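Local structure of uncharacterized protein (Legionella pneumophila subsp. pneumophila, 5T2X) at residues Leu120-Leu123 and Lys124-Ala127; Tyr143-Tyr146 and Lys147-Leu150; Lys17-Asn20 and Ile21-Leu25; Ala63-Ala66 and Asp67-Arg70; Thr253-Asn256 and Lys257-Lys261. The protein is of unknown function but folds, as a member of the DUF5630 family, into an elongated, strand-free array of helices. All coordinates share one frame; numbering follows the deposited sequence.

Contact 1 (Leu120-Leu123 and Lys124-Ala127)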
loop_
_atom_site.group_PDB
_atom_site.type_symbol
_atom_site.label_atom_id
_atom_site.label_comp_id
_atom_site.label_asym_id
_atom_site.label_seq_id
_atom_site.Cartn_x
_atom_site.Cartn_y
_atom_site.Cartn_z
ATOM N N LEU A 120 11.782 2.254 10.482
ATOM C CA LEU A 120 11.086 0.971 10.430
ATOM C C LEU A 120 9.832 0.990 11.291
ATOM O O LEU A 120 8.815 0.384 10.933
ATOM C CB LEU A 120 12.025 -0.152 10.873
ATOM C CG LEU A 120 13.118 -0.561 9.884
ATOM C CD1 LEU A 120 14.094 -1.538 10.526
ATOM C CD2 LEU A 120 12.498 -1.166 8.636
ATOM N N GLU A 121 9.884 1.685 12.428
ATOM C CA GLU A 121 8.721 1.756 13.304
ATOM C C GLU A 121 7.569 2.492 12.630
ATOM O O GLU A 121 6.412 2.072 12.733
ATOM C CB GLU A 121 9.109 2.427 14.621
ATOM C CG GLU A 121 8.028 2.417 15.687
ATOM C CD GLU A 121 8.582 2.694 17.072
ATOM O OE1 GLU A 121 9.411 1.891 17.554
ATOM O OE2 GLU A 121 8.200 3.719 17.677
ATOM N N PHE A 122 7.866 3.587 11.925
ATOM C CA PHE A 122 6.815 4.294 11.202
ATOM C C PHE A 122 6.381 3.533 9.955
ATOM O O PHE A 122 5.205 3.584 9.580
ATOM C CB PHE A 122 7.277 5.701 10.825
ATOM C CG PHE A 122 7.130 6.707 11.928
ATOM C CD1 PHE A 122 5.875 7.079 12.383
ATOM C CD2 PHE A 122 8.245 7.292 12.504
ATOM C CE1 PHE A 122 5.735 8.010 13.398
ATOM C CE2 PHE A 122 8.112 8.224 13.519
ATOM C CZ PHE A 122 6.855 8.584 13.966
ATOM N N LEU A 123 7.307 2.826 9.301
ATOM C CA LEU A 123 6.936 2.042 8.126
ATOM C C LEU A 123 5.933 0.954 8.486
ATOM O O LEU A 123 5.006 0.676 7.718
ATOM C CB LEU A 123 8.182 1.435 7.482
ATOM C CG LEU A 123 9.057 2.369 6.643
ATOM C CD1 LEU A 123 10.252 1.618 6.078
ATOM C CD2 LEU A 123 8.251 3.007 5.521
ATOM N N LYS A 124 6.094 0.338 9.661
ATOM C CA LYS A 124 5.181 -0.721 10.073
ATOM C C LYS A 124 3.831 -0.168 10.507
ATOM O O LYS A 124 2.802 -0.816 10.282
ATOM C CB LYS A 124 5.816 -1.552 11.190
ATOM C CG LYS A 124 7.008 -2.369 10.715
ATOM C CD LYS A 124 7.636 -3.182 11.832
ATOM C CE LYS A 124 8.819 -3.986 11.312
ATOM N NZ LYS A 124 9.495 -4.757 12.391
ATOM N N LYS A 125 3.806 1.014 11.127
ATOM C CA LYS A 125 2.531 1.670 11.390
ATOM C C LYS A 125 1.851 2.069 10.088
ATOM O O LYS A 125 0.623 1.991 9.970
ATOM C CB LYS A 125 2.738 2.890 12.288
ATOM C CG LYS A 125 3.337 2.566 13.647
ATOM C CD LYS A 125 3.675 3.830 14.419
ATOM C CE LYS A 125 2.425 4.621 14.767
ATOM N NZ LYS A 125 1.508 3.850 15.650
ATOM N N SER A 126 2.639 2.494 9.097
ATOM C CA SER A 126 2.079 2.804 7.788
ATOM C C SER A 126 1.572 1.545 7.096
ATOM O O SER A 126 0.512 1.563 6.462
ATOM C CB SER A 126 3.128 3.509 6.929
ATOM O OG SER A 126 2.598 3.877 5.669
ATOM N N ALA A 127 2.313 0.440 7.215
ATOM C CA ALA A 127 1.865 -0.821 6.632
ATOM C C ALA A 127 0.656 -1.382 7.365
ATOM O O ALA A 127 -0.148 -2.107 6.767
ATOM C CB ALA A 127 3.004 -1.839 6.635
#

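Contact 2 (Tyr143-Tyr146 and Lys147-Leu150)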
loop_
_atom_site.group_PDB
_atom_site.type_symbol
_atom_site.label_atom_id
_atom_site.label_comp_id
_atom_site.label_asym_id
_atom_site.label_seq_id
_atom_site.Cartn_x
_atom_site.Cartn_y
_atom_site.Cartn_z
ATOM N N TYR A 143 14.252 -7.493 1.429
ATOM C CA TYR A 143 15.029 -8.092 0.348
ATOM C C TYR A 143 16.522 -7.874 0.556
ATOM O O TYR A 143 17.324 -8.785 0.323
ATOM C CB TYR A 143 14.592 -7.526 -1.002
ATOM C CG TYR A 143 15.393 -8.077 -2.160
ATOM C CD1 TYR A 143 15.176 -9.367 -2.626
ATOM C CD2 TYR A 143 16.371 -7.312 -2.783
ATOM C CE1 TYR A 143 15.907 -9.881 -3.680
ATOM C CE2 TYR A 143 17.107 -7.816 -3.842
ATOM C CZ TYR A 143 16.870 -9.101 -4.285
ATOM O OH TYR A 143 17.596 -9.611 -5.337
ATOM N N GLU A 144 16.914 -6.674 0.987
ATOM C CA GLU A 144 18.324 -6.417 1.259
ATOM C C GLU A 144 18.814 -7.243 2.442
ATOM O O GLU A 144 19.969 -7.684 2.458
ATOM C CB GLU A 144 18.551 -4.926 1.504
ATOM C CG GLU A 144 18.260 -4.049 0.293
ATOM C CD GLU A 144 19.151 -4.371 -0.897
ATOM O OE1 GLU A 144 20.310 -4.791 -0.685
ATOM O OE2 GLU A 144 18.690 -4.208 -2.046
ATOM N N LYS A 145 17.953 -7.459 3.440
ATOM C CA LYS A 145 18.291 -8.373 4.527
ATOM C C LYS A 145 18.504 -9.785 3.997
ATOM O O LYS A 145 19.467 -10.465 4.370
ATOM C CB LYS A 145 17.185 -8.365 5.585
ATOM C CG LYS A 145 17.032 -7.057 6.339
ATOM C CD LYS A 145 17.963 -6.994 7.530
ATOM C CE LYS A 145 17.789 -5.697 8.299
ATOM N NZ LYS A 145 18.705 -5.622 9.471
ATOM N N TYR A 146 17.605 -10.241 3.124
ATOM C CA TYR A 146 17.751 -11.561 2.524
ATOM C C TYR A 146 18.990 -11.629 1.641
ATOM O O TYR A 146 19.711 -12.634 1.645
ATOM C CB TYR A 146 16.492 -11.906 1.727
ATOM C CG TYR A 146 16.594 -13.162 0.892
ATOM C CD1 TYR A 146 16.820 -14.397 1.484
ATOM C CD2 TYR A 146 16.439 -13.115 -0.487
ATOM C CE1 TYR A 146 16.905 -15.548 0.724
ATOM C CE2 TYR A 146 16.522 -14.259 -1.255
ATOM C CZ TYR A 146 16.754 -15.472 -0.644
ATOM O OH TYR A 146 16.837 -16.613 -1.403
ATOM N N LYS A 147 19.265 -10.557 0.895
ATOM C CA LYS A 147 20.398 -10.555 -0.023
ATOM C C LYS A 147 21.730 -10.643 0.714
ATOM O O LYS A 147 22.679 -11.246 0.200
ATOM C CB LYS A 147 20.353 -9.301 -0.896
ATOM C CG LYS A 147 21.412 -9.245 -1.983
ATOM C CD LYS A 147 21.269 -7.975 -2.808
ATOM C CE LYS A 147 22.311 -7.907 -3.911
ATOM N NZ LYS A 147 22.196 -6.646 -4.694
HETATM N N MSE A 148 21.824 -10.065 1.908
HETATM C CA MSE A 148 23.090 -10.065 2.632
HETATM C C MSE A 148 23.286 -11.331 3.468
HETATM O O MSE A 148 24.293 -11.465 4.163
HETATM C CB MSE A 148 23.206 -8.825 3.525
HETATM C CG MSE A 148 22.337 -8.840 4.768
HETATM SE SE MSE A 148 22.722 -7.311 5.926
HETATM C CE MSE A 148 21.425 -7.661 7.332
ATOM N N GLY A 149 22.328 -12.257 3.407
ATOM C CA GLY A 149 22.541 -13.565 3.997
ATOM C C GLY A 149 21.464 -14.099 4.922
ATOM O O GLY A 149 21.495 -15.281 5.280
ATOM N N LEU A 150 20.514 -13.259 5.327
ATOM C CA LEU A 150 19.458 -13.688 6.245
ATOM C C LEU A 150 18.355 -14.362 5.434
ATOM O O LEU A 150 17.490 -13.695 4.862
ATOM C CB LEU A 150 18.933 -12.505 7.047
ATOM C CG LEU A 150 19.990 -11.766 7.874
ATOM C CD1 LEU A 150 19.356 -10.682 8.735
ATOM C CD2 LEU A 150 20.779 -12.741 8.735
#

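Contact 3 (Lys17-Asn20 and Ile21-Leu25)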
loop_
_atom_site.group_PDB
_atom_site.type_symbol
_atom_site.label_atom_id
_atom_site.label_comp_id
_atom_site.label_asym_id
_atom_site.label_seq_id
_atom_site.Cartn_x
_atom_site.Cartn_y
_atom_site.Cartn_z
ATOM N N LYS A 17 -6.816 15.587 29.520
ATOM C CA LYS A 17 -8.031 16.384 29.640
ATOM C C LYS A 17 -8.629 16.686 28.271
ATOM O O LYS A 17 -9.849 16.605 28.089
ATOM C CB LYS A 17 -7.736 17.678 30.399
ATOM C CG LYS A 17 -8.963 18.543 30.640
ATOM C CD LYS A 17 -9.998 17.808 31.479
ATOM C CE LYS A 17 -11.318 18.560 31.513
ATOM N NZ LYS A 17 -11.147 19.956 31.997
ATOM N N LYS A 18 -7.785 17.023 27.292
ATOM C CA LYS A 18 -8.287 17.367 25.966
ATOM C C LYS A 18 -8.930 16.173 25.273
ATOM O O LYS A 18 -9.892 16.345 24.516
ATOM C CB LYS A 18 -7.158 17.946 25.114
ATOM C CG LYS A 18 -6.723 19.337 25.549
ATOM C CD LYS A 18 -5.390 19.732 24.937
ATOM C CE LYS A 18 -4.922 21.073 25.483
ATOM N NZ LYS A 18 -3.553 21.423 25.013
ATOM N N ILE A 19 -8.425 14.962 25.519
ATOM C CA ILE A 19 -9.048 13.774 24.942
ATOM C C ILE A 19 -10.421 13.542 25.561
ATOM O O ILE A 19 -11.382 13.201 24.860
ATOM C CB ILE A 19 -8.131 12.550 25.115
ATOM C CG1 ILE A 19 -6.862 12.713 24.276
ATOM C CG2 ILE A 19 -8.857 11.271 24.728
ATOM C CD1 ILE A 19 -5.925 11.526 24.345
ATOM N N ASN A 20 -10.539 13.732 26.878
ATOM C CA ASN A 20 -11.818 13.555 27.556
ATOM C C ASN A 20 -12.861 14.569 27.103
ATOM O O ASN A 20 -14.061 14.297 27.222
ATOM C CB ASN A 20 -11.633 13.653 29.072
ATOM C CG ASN A 20 -10.741 12.559 29.625
ATOM O OD1 ASN A 20 -10.644 11.473 29.053
ATOM N ND2 ASN A 20 -10.086 12.841 30.744
ATOM N N ILE A 21 -12.436 15.725 26.592
ATOM C CA ILE A 21 -13.393 16.721 26.118
ATOM C C ILE A 21 -14.118 16.210 24.880
ATOM O O ILE A 21 -15.346 16.317 24.769
ATOM C CB ILE A 21 -12.685 18.060 25.847
ATOM C CG1 ILE A 21 -12.140 18.651 27.147
ATOM C CG2 ILE A 21 -13.638 19.032 25.169
ATOM C CD1 ILE A 21 -11.224 19.832 26.934
ATOM N N ILE A 22 -13.373 15.638 23.932
ATOM C CA ILE A 22 -14.001 15.116 22.723
ATOM C C ILE A 22 -14.719 13.804 23.017
ATOM O O ILE A 22 -15.780 13.519 22.448
ATOM C CB ILE A 22 -12.961 14.961 21.599
ATOM C CG1 ILE A 22 -12.255 16.294 21.346
ATOM C CG2 ILE A 22 -13.623 14.479 20.319
ATOM C CD1 ILE A 22 -11.375 16.293 20.118
ATOM N N GLU A 23 -14.159 12.989 23.914
ATOM C CA GLU A 23 -14.808 11.735 24.290
ATOM C C GLU A 23 -16.197 11.984 24.867
ATOM O O GLU A 23 -17.166 11.312 24.496
ATOM C CB GLU A 23 -13.950 10.974 25.301
ATOM C CG GLU A 23 -12.778 10.219 24.708
ATOM C CD GLU A 23 -12.134 9.296 25.721
ATOM O OE1 GLU A 23 -12.695 9.151 26.828
ATOM O OE2 GLU A 23 -11.073 8.716 25.416
ATOM N N ASN A 24 -16.310 12.947 25.784
ATOM C CA ASN A 24 -17.594 13.203 26.427
ATOM C C ASN A 24 -18.602 13.787 25.445
ATOM O O ASN A 24 -19.794 13.469 25.513
ATOM C CB ASN A 24 -17.407 14.129 27.628
ATOM C CG ASN A 24 -16.580 13.492 28.731
ATOM O OD1 ASN A 24 -16.418 12.271 28.775
ATOM N ND2 ASN A 24 -16.054 14.317 29.630
ATOM N N LEU A 25 -18.144 14.638 24.523
ATOM C CA LEU A 25 -19.045 15.178 23.508
ATOM C C LEU A 25 -19.658 14.065 22.668
ATOM O O LEU A 25 -20.839 14.129 22.307
ATOM C CB LEU A 25 -18.300 16.172 22.616
ATOM C CG LEU A 25 -17.892 17.501 23.253
ATOM C CD1 LEU A 25 -17.096 18.347 22.271
ATOM C CD2 LEU A 25 -19.117 18.253 23.748
#

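Contact 4 (Ala63-Ala66 and Asp67-Arg70)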
loop_
_atom_site.group_PDB
_atom_site.type_symbol
_atom_site.label_atom_id
_atom_site.label_comp_id
_atom_site.label_asym_id
_atom_site.label_seq_id
_atom_site.Cartn_x
_atom_site.Cartn_y
_atom_site.Cartn_z
ATOM N N ALA A 63 -19.356 6.611 8.647
ATOM C CA ALA A 63 -19.452 7.134 7.288
ATOM C C ALA A 63 -19.500 8.657 7.269
ATOM O O ALA A 63 -18.840 9.294 6.441
ATOM C CB ALA A 63 -20.677 6.551 6.586
ATOM N N GLU A 64 -20.275 9.261 8.173
ATOM C CA GLU A 64 -20.433 10.710 8.164
ATOM C C GLU A 64 -19.199 11.450 8.670
ATOM O O GLU A 64 -19.178 12.683 8.612
ATOM C CB GLU A 64 -21.658 11.116 8.990
ATOM C CG GLU A 64 -21.659 10.613 10.426
ATOM C CD GLU A 64 -22.198 9.200 10.559
ATOM O OE1 GLU A 64 -22.541 8.589 9.524
ATOM O OE2 GLU A 64 -22.281 8.701 11.699
ATOM N N GLN A 65 -18.181 10.740 9.153
ATOM C CA GLN A 65 -16.937 11.358 9.592
ATOM C C GLN A 65 -15.816 11.213 8.571
ATOM O O GLN A 65 -14.682 11.619 8.846
ATOM C CB GLN A 65 -16.502 10.777 10.939
ATOM C CG GLN A 65 -17.077 11.514 12.138
ATOM C CD GLN A 65 -18.589 11.438 12.203
ATOM O OE1 GLN A 65 -19.284 12.407 11.897
ATOM N NE2 GLN A 65 -19.106 10.284 12.608
ATOM N N ALA A 66 -16.113 10.654 7.396
ATOM C CA ALA A 66 -15.105 10.492 6.355
ATOM C C ALA A 66 -14.616 11.826 5.806
ATOM O O ALA A 66 -13.491 11.899 5.297
ATOM C CB ALA A 66 -15.662 9.629 5.221
ATOM N N ASP A 67 -15.432 12.880 5.885
ATOM C CA ASP A 67 -14.990 14.191 5.419
ATOM C C ASP A 67 -13.871 14.758 6.279
ATOM O O ASP A 67 -13.111 15.610 5.804
ATOM C CB ASP A 67 -16.166 15.164 5.391
ATOM C CG ASP A 67 -16.746 15.408 6.766
ATOM O OD1 ASP A 67 -17.543 14.567 7.226
ATOM O OD2 ASP A 67 -16.403 16.438 7.385
ATOM N N ILE A 68 -13.764 14.317 7.535
ATOM C CA ILE A 68 -12.644 14.726 8.373
ATOM C C ILE A 68 -11.329 14.289 7.744
ATOM O O ILE A 68 -10.354 15.050 7.707
ATOM C CB ILE A 68 -12.805 14.157 9.795
ATOM C CG1 ILE A 68 -14.092 14.673 10.442
ATOM C CG2 ILE A 68 -11.589 14.498 10.648
ATOM C CD1 ILE A 68 -14.329 14.136 11.838
ATOM N N TRP A 69 -11.290 13.062 7.220
ATOM C CA TRP A 69 -10.069 12.539 6.620
ATOM C C TRP A 69 -9.837 13.105 5.224
ATOM O O TRP A 69 -8.688 13.337 4.833
ATOM C CB TRP A 69 -10.123 11.012 6.580
ATOM C CG TRP A 69 -10.347 10.396 7.931
ATOM C CD1 TRP A 69 -11.504 9.846 8.400
ATOM C CD2 TRP A 69 -9.390 10.280 8.990
ATOM N NE1 TRP A 69 -11.325 9.388 9.684
ATOM C CE2 TRP A 69 -10.035 9.646 10.070
ATOM C CE3 TRP A 69 -8.049 10.651 9.131
ATOM C CZ2 TRP A 69 -9.386 9.372 11.272
ATOM C CZ3 TRP A 69 -7.407 10.379 10.325
ATOM C CH2 TRP A 69 -8.076 9.746 11.380
ATOM N N ARG A 70 -10.910 13.331 4.457
ATOM C CA ARG A 70 -10.750 13.865 3.108
ATOM C C ARG A 70 -10.155 15.265 3.127
ATOM O O ARG A 70 -9.395 15.627 2.222
ATOM C CB ARG A 70 -12.090 13.874 2.373
ATOM C CG ARG A 70 -12.588 12.495 2.002
ATOM C CD ARG A 70 -13.677 12.558 0.948
ATOM N NE ARG A 70 -14.121 11.216 0.586
ATOM C CZ ARG A 70 -15.071 10.550 1.233
ATOM N NH1 ARG A 70 -15.681 11.107 2.270
ATOM N NH2 ARG A 70 -15.413 9.330 0.843
#

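Contact 5 (Thr253-Asn256 and Lys257-Lys261)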
loop_
_atom_site.group_PDB
_atom_site.type_symbol
_atom_site.label_atom_id
_atom_site.label_comp_id
_atom_site.label_asym_id
_atom_site.label_seq_id
_atom_site.Cartn_x
_atom_site.Cartn_y
_atom_site.Cartn_z
ATOM N N THR A 253 3.924 -25.904 -21.852
ATOM C CA THR A 253 2.839 -26.632 -21.201
ATOM C C THR A 253 2.299 -25.860 -20.005
ATOM O O THR A 253 1.084 -25.831 -19.772
ATOM C CB THR A 253 3.323 -28.016 -20.767
ATOM O OG1 THR A 253 3.887 -28.701 -21.892
ATOM C CG2 THR A 253 2.165 -28.834 -20.208
ATOM N N LEU A 254 3.184 -25.223 -19.240
ATOM C CA LEU A 254 2.779 -24.471 -18.060
ATOM C C LEU A 254 2.229 -23.090 -18.393
ATOM O O LEU A 254 1.626 -22.460 -17.519
ATOM C CB LEU A 254 3.957 -24.329 -17.091
ATOM C CG LEU A 254 4.232 -25.473 -16.110
ATOM C CD1 LEU A 254 4.684 -26.742 -16.823
ATOM C CD2 LEU A 254 5.260 -25.045 -15.074
ATOM N N LEU A 255 2.418 -22.609 -19.626
ATOM C CA LEU A 255 1.936 -21.279 -19.986
ATOM C C LEU A 255 0.415 -21.207 -19.917
ATOM O O LEU A 255 -0.147 -20.276 -19.329
ATOM C CB LEU A 255 2.430 -20.899 -21.382
ATOM C CG LEU A 255 3.880 -20.423 -21.497
ATOM C CD1 LEU A 255 4.199 -20.040 -22.933
ATOM C CD2 LEU A 255 4.137 -19.253 -20.561
ATOM N N ASN A 256 -0.269 -22.185 -20.519
ATOM C CA ASN A 256 -1.729 -22.183 -20.505
ATOM C C ASN A 256 -2.277 -22.269 -19.088
ATOM O O ASN A 256 -3.326 -21.685 -18.791
ATOM C CB ASN A 256 -2.265 -23.338 -21.351
ATOM C CG ASN A 256 -1.968 -23.167 -22.827
ATOM O OD1 ASN A 256 -2.041 -22.060 -23.362
ATOM N ND2 ASN A 256 -1.627 -24.263 -23.495
ATOM N N LYS A 257 -1.583 -22.983 -18.200
ATOM C CA LYS A 257 -2.028 -23.059 -16.813
ATOM C C LYS A 257 -1.877 -21.715 -16.112
ATOM O O LYS A 257 -2.745 -21.317 -15.327
ATOM C CB LYS A 257 -1.247 -24.147 -16.073
ATOM C CG LYS A 257 -1.729 -24.407 -14.653
ATOM C CD LYS A 257 -3.162 -24.924 -14.633
ATOM C CE LYS A 257 -3.299 -26.215 -15.428
ATOM N NZ LYS A 257 -2.423 -27.297 -14.896
ATOM N N ILE A 258 -0.787 -20.998 -16.392
ATOM C CA ILE A 258 -0.558 -19.709 -15.746
ATOM C C ILE A 258 -1.515 -18.656 -16.293
ATOM O O ILE A 258 -2.073 -17.853 -15.536
ATOM C CB ILE A 258 0.914 -19.287 -15.914
ATOM C CG1 ILE A 258 1.835 -20.276 -15.195
ATOM C CG2 ILE A 258 1.132 -17.874 -15.392
ATOM C CD1 ILE A 258 3.309 -19.974 -15.359
ATOM N N TYR A 259 -1.724 -18.644 -17.613
ATOM C CA TYR A 259 -2.655 -17.689 -18.207
ATOM C C TYR A 259 -4.076 -17.914 -17.702
ATOM O O TYR A 259 -4.825 -16.954 -17.488
ATOM C CB TYR A 259 -2.609 -17.784 -19.732
ATOM C CG TYR A 259 -1.545 -16.929 -20.386
ATOM C CD1 TYR A 259 -0.247 -17.395 -20.540
ATOM C CD2 TYR A 259 -1.844 -15.658 -20.862
ATOM C CE1 TYR A 259 0.726 -16.619 -21.143
ATOM C CE2 TYR A 259 -0.879 -14.874 -21.466
ATOM C CZ TYR A 259 0.405 -15.359 -21.605
ATOM O OH TYR A 259 1.373 -14.584 -22.205
ATOM N N ASP A 260 -4.464 -19.175 -17.505
ATOM C CA ASP A 260 -5.805 -19.463 -17.006
ATOM C C ASP A 260 -5.950 -19.056 -15.544
ATOM O O ASP A 260 -7.001 -18.546 -15.140
ATOM C CB ASP A 260 -6.128 -20.946 -17.188
ATOM C CG ASP A 260 -6.381 -21.313 -18.639
ATOM O OD1 ASP A 260 -5.933 -20.563 -19.533
ATOM O OD2 ASP A 260 -7.026 -22.354 -18.885
ATOM N N LYS A 261 -4.909 -19.275 -14.737
ATOM C CA LYS A 261 -4.962 -18.859 -13.339
ATOM C C LYS A 261 -5.024 -17.341 -13.218
ATOM O O LYS A 261 -5.739 -16.810 -12.361
ATOM C CB LYS A 261 -3.759 -19.411 -12.575
ATOM C CG LYS A 261 -3.810 -20.911 -12.323
ATOM C CD LYS A 261 -2.528 -21.410 -11.673
ATOM C CE LYS A 261 -2.271 -20.719 -10.343
ATOM N NZ LYS A 261 -1.006 -21.185 -9.709
#

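Contact 1 (Leu120-Leu123 and Lys124-Ala127)
K124 N reaches back to L120 O at 3.0 Å, opening a run of four successive i-to-i+4 backbone bonds. The next, from K125 N to E121 O, is the longest at 3.2 Å, whereas S126 N to F122 O and A127 N to L123 O close at 2.8 Å and 2.7 Å. These bonds give each amide from K124 to A127 an acceptor four residues back, with N-H...O angles of at least 150°. This is regular alpha-helix, most of helix 117-128, which packs between helices 91-111 and 132-147. L123 and A127 turn to the latter, meeting S137 and Y135, while the F122 ring leans on Q103 and C107. Over the E121 carbonyl lies the aliphatic part of K125, its CG 3.2 Å from E121 O. K125 CD then approaches F122 CD1 obliquely at 4.4 Å. Two successive bends fold the end of the lysine, and its ammonium pairs with E51 in a salt bridge. The carboxylate of E121 is not its partner, for E121 OE2 stays 7.0 Å from K125 NZ. The buried hydroxyl of S126, held anti to the backbone nitrogen (chi1 -177°), bonds to the G97 carbonyl.

Contact 2 (Tyr143-Tyr146 and Lys147-Leu150)
K147 lies alongside E144 and touches the Y143 ring on the last turn of helix 132-147. With CG anti to its backbone nitrogen (chi1 -175°) and every later torsion extended, the lysine runs straight out beside E144. Its CD lies 3.9 Å from E144 OE1, and it also meets the Y143 ring obliquely. The glutamate chain is bent at chi2, yet E144 OE1 and K147 NZ remain 4.8 Å apart, too far for contact between the charges. Y143 OH is engaged by the N182 carbonyl.

A second group forms where K145, selenomethionine M148 and L150 point the same way. M148 CG takes the crowded position between nitrogen and carbonyl carbon (chi1 73°), which brings it within 3.3 Å of K145 O. From there the selenomethionine extends until its CE is 3.5 Å from K145 CD, and L150 CD1 lies 4.1 Å from the same K145 CD.

The backbone finishes in a Schellman motif. L150 N bonds to K145 O at 3.1 Å, and G149 N bonds to Y146 O at 3.2 Å, the latter donor standing well above the carbonyl plane. A positive phi at G149 (130°) turns the chain so that L150 O comes back to Y146 CA, 3.2 Å away in a nearly straight CA-H...O contact, and to the in-plane edge of the Y146 ring.

The last-turn carbonyls of K145 and Y146 are thus met by amides of the turn itself, while the opposite charges of E144 and K147 probably attract each other only weakly.

Contact 3 (Lys17-Asn20 and Ile21-Leu25)
I19 and E23 make the tight part of this contact. Their backbones are joined by E23 N to I19 O, 2.9 Å long and in the carbonyl plane. The two side chains pass at a slant, and I19 CG2 rests 3.5 Å from E23 OE2. A stretched glutamate chain (chi2 -170°) carries that oxygen to the S53 hydroxyl, its hydrogen-bond partner, while I19 and I22 are buried against Y49. N20 stands beside E23, pointing the same way; N20 OD1 and E23 OE1 are both oxygens, 3.8 Å apart, and the amide and carboxylate planes differ by 62°; no bond joins them.

The solvent side is looser. I21 N divides between K17 O at 3.1 Å and K18 O at 3.3 Å, both bonds weak. The exposed K17 chain barely brushes I21, CE to CG1 being 4.4 Å. A close approach here is N24 CG, 3.0 Å from N20 O, but the angle at ND2 is too poor for a hydrogen bond; backbone N24 N supplies one instead.

With I19 and I22 buried and K17, K18, I21 and N24 exposed, helix 15-27 is amphipathic, seated on helices 31-40, 43-52 and 54-60 of an all-helical fold.

Contact 4 (Ala63-Ala66 and Asp67-Arg70)
The W69 indole presents its pyrrole edge to A66: A66 CA lies near the ring plane, 4.2 Å from W69 CD1. The carbonyl of Q65 approaches the same ring obliquely, with Q65 O 3.7 Å from W69 CD1. The wider surroundings of the indole are supplied by L46 of helix 43-52 and by V91, S92 and K96, while W69 NE1 is satisfied by the C60 carbonyl. The second flat group, the R70 guanidinium, folds back on A66, and NH1 meets A66 CB at 3.3 Å, again obliquely. With CG beside the backbone nitrogen and the chain extended to NE, the turn at chi4 (87°) brings NH1 to that methyl; R70 NE forms a salt bridge with E85.

D67 CG sits between nitrogen and carbonyl carbon (chi1 63°), which carries the carboxylate back to the E64 carbonyl. D67 OD1 ends 2.9 Å from E64 O, two acceptors whose closeness is probably made tolerable by K35 NZ, which binds both: a salt bridge to D67 OD1 and a hydrogen bond to E64 O.

Q65 and I68 lie side by side, Q65 CG touching I68 CD1 at 3.8 Å, next to the i-to-i+3 bond from I68 N to Q65 O at 3.1 Å. The helix then broadens: A66 O receives R70 N in the carbonyl plane at 3.1 Å, along with a weak bond from W69 N. Passage from i+3 to i+4 bonding is what defines this site, a 3-10 turn at 63-65 running into the first turn of helix 66-76.

Contact 5 (Thr253-Asn256 and Lys257-Lys261)
This contact belongs to the early part of helix 252-272, the last helix modelled in the chain, where one side packs on helices 191-207 and 237-248. L255 and Y259 form its apolar pair, with L255 CD2 4.3 Å from Y259 CE1. In the backbone between them Y259 N bonds to L255 O at 2.8 Å, almost linearly (171°). The same oxygen lies in the plane of the tyrosine ring, at its edge, only 3.1 Å from Y259 CD1. One carbonyl thus faces both an amide and the edge of an aromatic ring. L198 lies against L255 and I258, I245 against L255, and L202 and I241 receive Y259.

I258 packs on the carbonyl of L254, four residues before it. Its CG1, set beside the backbone nitrogen (chi1 -64°), passes 3.2 Å from L254 O, the acceptor that also takes the I258 amide at 3.0 Å. Being buried, I258 lies on the inward side of the helix.

The outward side is polar. D260 N bonds to N256 O at 3.0 Å. The D260 carboxylate bends back over that carbonyl, bringing D260 OD1 to 2.9 Å from N256 O.

N256 O and D260 OD1 are two acceptors, and their approach is therefore not a hydrogen bond. It suggests local electrostatic strain on the exposed face, perhaps eased by solvent, whereas on the packed face the carbonyl of L255 meets a straight donor and a weakly polar ring edge.

Along the chain the order is contact 3 (helix 15-27), contact 4 (turn and helix 66-76), contact 1 (helix 117-128), contact 2 (end of helix 132-147) and contact 5 (helix 252-272), each closing before the next opens. Contacts 1 and 2, on consecutive helices, have centres about 19 Å apart, as do contacts 3 and 4, which share one side of the chain's centre. Contact 1, some 11 Å from that centre, is the most central. Contacts 3 and 5 lie on opposite sides, about 58 Å between centres, so the five sample an elongated all-helical protein from its N-terminal to its C-terminal helices, linked through the chain and the surrounding helices, since no two contacts touch.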